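Local coordinates for putative fusidic acid resistance protein (PDB 2YB5) that confers resistance to fusidic acid, probably by binding elongation factor G and helping to clear it from the ribosome, at residues G144-G156 with N162-T174. Sequence-based numbering, arbitrary orientation.
Sequences GIYGEISPNKVKG and NQESDTSLFLNKT
V154 O takes two bonds from T167, one from OG1 at 2.6 Å and one from the backbone N at 3.0 Å, while V154 N returns a bond to T167 O. The hydroxyl reaches that carbonyl because OG1 sits between the backbone N and the carbonyl carbon (chi1 75°); it comes in tilted 19° from the carbonyl plane, whereas the amide lies well above it. This is the antiparallel zinc-knuckle end of the treble-clef domain, the hairpin whose turn carries C158 and C161 of the zinc site. One step nearer the metal, G156 and S165 pair in both directions, with S165 N to G156 O at 2.8 Å, and the S165 side chain rests against C191, a third zinc ligand.

Beyond S150–K153 the strands pair again as neighbours in the five-stranded sheet: L171 N meets E148 O at 2.9 Å almost straight (170°), and E148 N bonds L171 O with more bend. Between the two paired regions, S168 turns its OG to 2.9 Å from S150 O, and its CB presses tightly on I149 CG1 at 3.4 Å.

On the buried side, the F170 ring, its CG anti to its own N, reaches along to G147 and brings CZ close to G147 N, and G147 CA makes an off-centre CH-pi contact with the ring. I214 of helix 204-214 packs against F170 and I145, and its carbonyl accepts a bond from N172 ND2. I145 CD1 lies 3.7 Å from N172 CG, and a water bonded to Y146 N donates weakly to N172 OD1.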
loop_
_atom_site.group_PDB
_atom_site.type_symbol
_atom_site.label_atom_id
_atom_site.label_comp_id
_atom_site.label_asym_id
_atom_site.label_seq_id
_atom_site.Cartn_x
_atom_site.Cartn_y
_atom_site.Cartn_z
ATOM N N GLY A 144 15.830 -1.187 -4.484
ATOM C CA GLY A 144 15.825 -1.690 -3.130
ATOM C C GLY A 144 16.685 -0.838 -2.219
ATOM O O GLY A 144 17.647 -0.179 -2.655
ATOM N N ILE A 145 16.330 -0.857 -0.944
ATOM C CA ILE A 145 17.055 -0.152 0.090
ATOM C C ILE A 145 17.003 -1.043 1.328
ATOM O O ILE A 145 16.120 -1.885 1.439
ATOM C CB ILE A 145 16.383 1.221 0.350
ATOM C CG1 ILE A 145 17.292 2.147 1.150
ATOM C CG2 ILE A 145 15.045 1.037 1.060
ATOM C CD1 ILE A 145 16.667 3.522 1.445
ATOM N N TYR A 146 17.948 -0.878 2.244
ATOM C CA TYR A 146 17.854 -1.518 3.556
ATOM C C TYR A 146 18.434 -0.618 4.634
ATOM O O TYR A 146 19.161 0.323 4.337
ATOM C CB TYR A 146 18.554 -2.877 3.576
ATOM C CG TYR A 146 20.064 -2.847 3.512
ATOM C CD1 TYR A 146 20.835 -2.771 4.675
ATOM C CD2 TYR A 146 20.726 -2.939 2.298
ATOM C CE1 TYR A 146 22.224 -2.751 4.618
ATOM C CE2 TYR A 146 22.115 -2.936 2.230
ATOM C CZ TYR A 146 22.859 -2.840 3.386
ATOM O OH TYR A 146 24.231 -2.833 3.306
ATOM N N GLY A 147 18.102 -0.919 5.883
ATOM C CA GLY A 147 18.609 -0.153 7.003
ATOM C C GLY A 147 18.347 -0.823 8.330
ATOM O O GLY A 147 17.672 -1.852 8.395
ATOM N N GLU A 148 18.898 -0.229 9.381
ATOM C CA GLU A 148 18.696 -0.697 10.744
ATOM C C GLU A 148 17.329 -0.268 11.269
ATOM O O GLU A 148 16.912 0.897 11.118
ATOM C CB GLU A 148 19.794 -0.155 11.677
ATOM C CG GLU A 148 19.780 -0.803 13.078
ATOM C CD GLU A 148 20.919 -0.341 13.979
ATOM O OE1 GLU A 148 22.094 -0.658 13.675
ATOM O OE2 GLU A 148 20.635 0.338 14.994
ATOM N N ILE A 149 16.635 -1.206 11.899
ATOM C CA ILE A 149 15.372 -0.899 12.547
ATOM C C ILE A 149 15.329 -1.573 13.924
ATOM O O ILE A 149 15.440 -2.788 14.031
ATOM C CB ILE A 149 14.173 -1.297 11.642
ATOM C CG1 ILE A 149 12.871 -0.688 12.180
ATOM C CG2 ILE A 149 14.077 -2.816 11.482
ATOM C CD1 ILE A 149 11.732 -0.629 11.166
ATOM N N SER A 150 15.216 -0.779 14.987
ATOM C CA SER A 150 15.173 -1.345 16.331
ATOM C C SER A 150 13.864 -2.110 16.548
ATOM O O SER A 150 12.806 -1.651 16.121
ATOM C CB SER A 150 15.307 -0.264 17.383
ATOM O OG SER A 150 15.490 -0.862 18.653
ATOM N N PRO A 151 13.932 -3.281 17.212
ATOM C CA PRO A 151 12.736 -4.077 17.457
ATOM C C PRO A 151 11.893 -3.532 18.599
ATOM O O PRO A 151 10.795 -4.030 18.844
ATOM C CB PRO A 151 13.304 -5.456 17.809
ATOM C CG PRO A 151 14.604 -5.150 18.478
ATOM C CD PRO A 151 15.132 -3.907 17.801
ATOM N N ASN A 152 12.411 -2.520 19.291
ATOM C CA ASN A 152 11.659 -1.818 20.320
ATOM C C ASN A 152 10.769 -0.769 19.652
ATOM O O ASN A 152 11.254 0.258 19.185
ATOM C CB ASN A 152 12.618 -1.191 21.333
ATOM C CG ASN A 152 13.537 -2.220 21.986
ATOM O OD1 ASN A 152 13.222 -3.414 22.049
ATOM N ND2 ASN A 152 14.684 -1.759 22.469
ATOM N N LYS A 153 9.468 -1.047 19.603
ATOM C CA LYS A 153 8.522 -0.258 18.808
ATOM C C LYS A 153 7.883 0.836 19.644
ATOM O O LYS A 153 7.737 0.682 20.852
ATOM C CB LYS A 153 7.429 -1.166 18.218
ATOM C CG LYS A 153 7.984 -2.355 17.427
ATOM C CD LYS A 153 6.894 -3.250 16.841
ATOM C CE LYS A 153 6.053 -3.920 17.924
ATOM N NZ LYS A 153 5.307 -5.104 17.402
ATOM N N VAL A 154 7.517 1.942 18.996
ATOM C CA VAL A 154 6.775 3.029 19.643
ATOM C C VAL A 154 5.619 3.471 18.738
ATOM O O VAL A 154 5.761 3.541 17.509
ATOM C CB VAL A 154 7.677 4.246 19.985
ATOM C CG1 VAL A 154 8.772 3.851 20.973
ATOM C CG2 VAL A 154 8.289 4.855 18.744
ATOM N N LYS A 155 4.470 3.753 19.349
ATOM C CA LYS A 155 3.278 4.121 18.597
ATOM C C LYS A 155 3.457 5.513 18.015
ATOM O O LYS A 155 3.917 6.429 18.708
ATOM C CB LYS A 155 2.042 4.071 19.495
ATOM C CG LYS A 155 0.716 3.962 18.752
ATOM C CD LYS A 155 -0.401 3.615 19.733
ATOM C CE LYS A 155 -1.780 3.522 19.077
ATOM N NZ LYS A 155 -2.838 3.192 20.100
ATOM N N GLY A 156 3.103 5.667 16.741
ATOM C CA GLY A 156 3.223 6.955 16.060
ATOM C C GLY A 156 2.779 6.888 14.616
ATOM O O GLY A 156 2.212 5.882 14.182
ATOM N N ASN A 162 1.626 7.139 6.386
ATOM C CA ASN A 162 1.098 8.278 7.141
ATOM C C ASN A 162 0.046 7.949 8.197
ATOM O O ASN A 162 -0.528 8.861 8.769
ATOM C CB ASN A 162 0.563 9.370 6.200
ATOM C CG ASN A 162 1.657 10.027 5.383
ATOM O OD1 ASN A 162 1.471 10.328 4.203
ATOM N ND2 ASN A 162 2.793 10.275 6.013
ATOM N N GLN A 163 -0.196 6.673 8.489
ATOM C CA GLN A 163 -1.157 6.318 9.536
ATOM C C GLN A 163 -0.458 5.995 10.860
ATOM O O GLN A 163 0.770 5.863 10.915
ATOM C CB GLN A 163 -2.037 5.155 9.076
ATOM C CG GLN A 163 -2.806 5.491 7.785
ATOM C CD GLN A 163 -4.017 4.614 7.545
ATOM O OE1 GLN A 163 -4.658 4.142 8.483
ATOM N NE2 GLN A 163 -4.346 4.401 6.272
ATOM N N GLU A 164 -1.246 5.875 11.926
ATOM C CA GLU A 164 -0.716 5.528 13.239
ATOM C C GLU A 164 -0.523 4.018 13.294
ATOM O O GLU A 164 -1.414 3.267 12.894
ATOM C CB GLU A 164 -1.655 6.003 14.362
ATOM C CG GLU A 164 -0.947 6.234 15.689
ATOM C CD GLU A 164 -1.885 6.652 16.824
ATOM O OE1 GLU A 164 -3.061 6.223 16.836
ATOM O OE2 GLU A 164 -1.433 7.404 17.714
ATOM N N SER A 165 0.644 3.574 13.759
ATOM C CA SER A 165 0.944 2.145 13.855
ATOM C C SER A 165 2.051 1.879 14.871
ATOM O O SER A 165 2.568 2.807 15.491
ATOM C CB SER A 165 1.359 1.589 12.486
ATOM O OG SER A 165 2.727 1.822 12.224
ATOM N N ASP A 166 2.405 0.606 15.037
ATOM C CA ASP A 166 3.580 0.241 15.817
ATOM C C ASP A 166 4.787 0.506 14.930
ATOM O O ASP A 166 4.998 -0.196 13.940
ATOM C CB ASP A 166 3.527 -1.223 16.249
ATOM C CG ASP A 166 2.377 -1.519 17.209
ATOM O OD1 ASP A 166 2.068 -0.676 18.072
ATOM O OD2 ASP A 166 1.786 -2.613 17.097
ATOM N N THR A 167 5.551 1.543 15.265
ATOM C CA THR A 167 6.617 2.034 14.409
ATOM C C THR A 167 7.991 1.852 15.041
ATOM O O THR A 167 8.115 1.663 16.246
ATOM C CB THR A 167 6.424 3.532 14.082
ATOM O OG1 THR A 167 6.767 4.320 15.226
ATOM C CG2 THR A 167 4.976 3.824 13.664
ATOM N N SER A 168 9.022 1.889 14.210
ATOM C CA SER A 168 10.397 1.956 14.694
ATOM C C SER A 168 11.200 2.808 13.743
ATOM O O SER A 168 10.809 3.018 12.583
ATOM C CB SER A 168 11.037 0.580 14.763
ATOM O OG SER A 168 10.291 -0.289 15.586
ATOM N N LEU A 169 12.340 3.272 14.231
ATOM C CA LEU A 169 13.185 4.159 13.461
ATOM C C LEU A 169 13.968 3.335 12.454
ATOM O O LEU A 169 14.740 2.449 12.830
ATOM C CB LEU A 169 14.138 4.932 14.378
ATOM C CG LEU A 169 15.074 5.929 13.697
ATOM C CD1 LEU A 169 14.288 6.966 12.890
ATOM C CD2 LEU A 169 15.969 6.610 14.752
ATOM N N PHE A 170 13.753 3.635 11.177
ATOM C CA PHE A 170 14.482 2.999 10.089
ATOM C C PHE A 170 15.619 3.927 9.676
ATOM O O PHE A 170 15.370 5.021 9.174
ATOM C CB PHE A 170 13.543 2.748 8.904
ATOM C CG PHE A 170 14.223 2.167 7.694
ATOM C CD1 PHE A 170 14.870 2.986 6.772
ATOM C CD2 PHE A 170 14.187 0.794 7.448
ATOM C CE1 PHE A 170 15.483 2.434 5.625
ATOM C CE2 PHE A 170 14.800 0.246 6.318
ATOM C CZ PHE A 170 15.450 1.060 5.416
ATOM N N LEU A 171 16.857 3.482 9.879
ATOM C CA LEU A 171 18.032 4.264 9.531
ATOM C C LEU A 171 18.732 3.691 8.309
ATOM O O LEU A 171 19.157 2.538 8.306
ATOM C CB LEU A 171 19.007 4.317 10.712
ATOM C CG LEU A 171 18.533 5.175 11.893
ATOM C CD1 LEU A 171 19.611 5.263 12.959
ATOM C CD2 LEU A 171 18.138 6.541 11.422
ATOM N N ASN A 172 18.829 4.511 7.272
ATOM C CA ASN A 172 19.585 4.177 6.082
ATOM C C ASN A 172 21.017 4.654 6.308
ATOM O O ASN A 172 21.239 5.578 7.086
ATOM C CB ASN A 172 18.964 4.853 4.852
ATOM C CG ASN A 172 19.606 4.411 3.554
ATOM O OD1 ASN A 172 19.979 3.249 3.389
ATOM N ND2 ASN A 172 19.743 5.342 2.623
ATOM N N LYS A 173 21.978 4.025 5.643
ATOM C CA LYS A 173 23.391 4.398 5.799
ATOM C C LYS A 173 23.674 5.768 5.175
ATOM O O LYS A 173 24.163 6.667 5.860
ATOM C CB LYS A 173 24.309 3.328 5.185
ATOM N N THR A 174 23.372 5.904 3.883
ATOM C CA THR A 174 23.509 7.173 3.140
ATOM C C THR A 174 24.962 7.646 3.049
ATOM O O THR A 174 25.397 8.145 2.008
ATOM C CB THR A 174 22.624 8.297 3.740
ATOM O OG1 THR A 174 21.261 7.850 3.810
ATOM C CG2 THR A 174 22.694 9.568 2.888
HETATM O O HOH W 1 20.275 0.907 0.929
#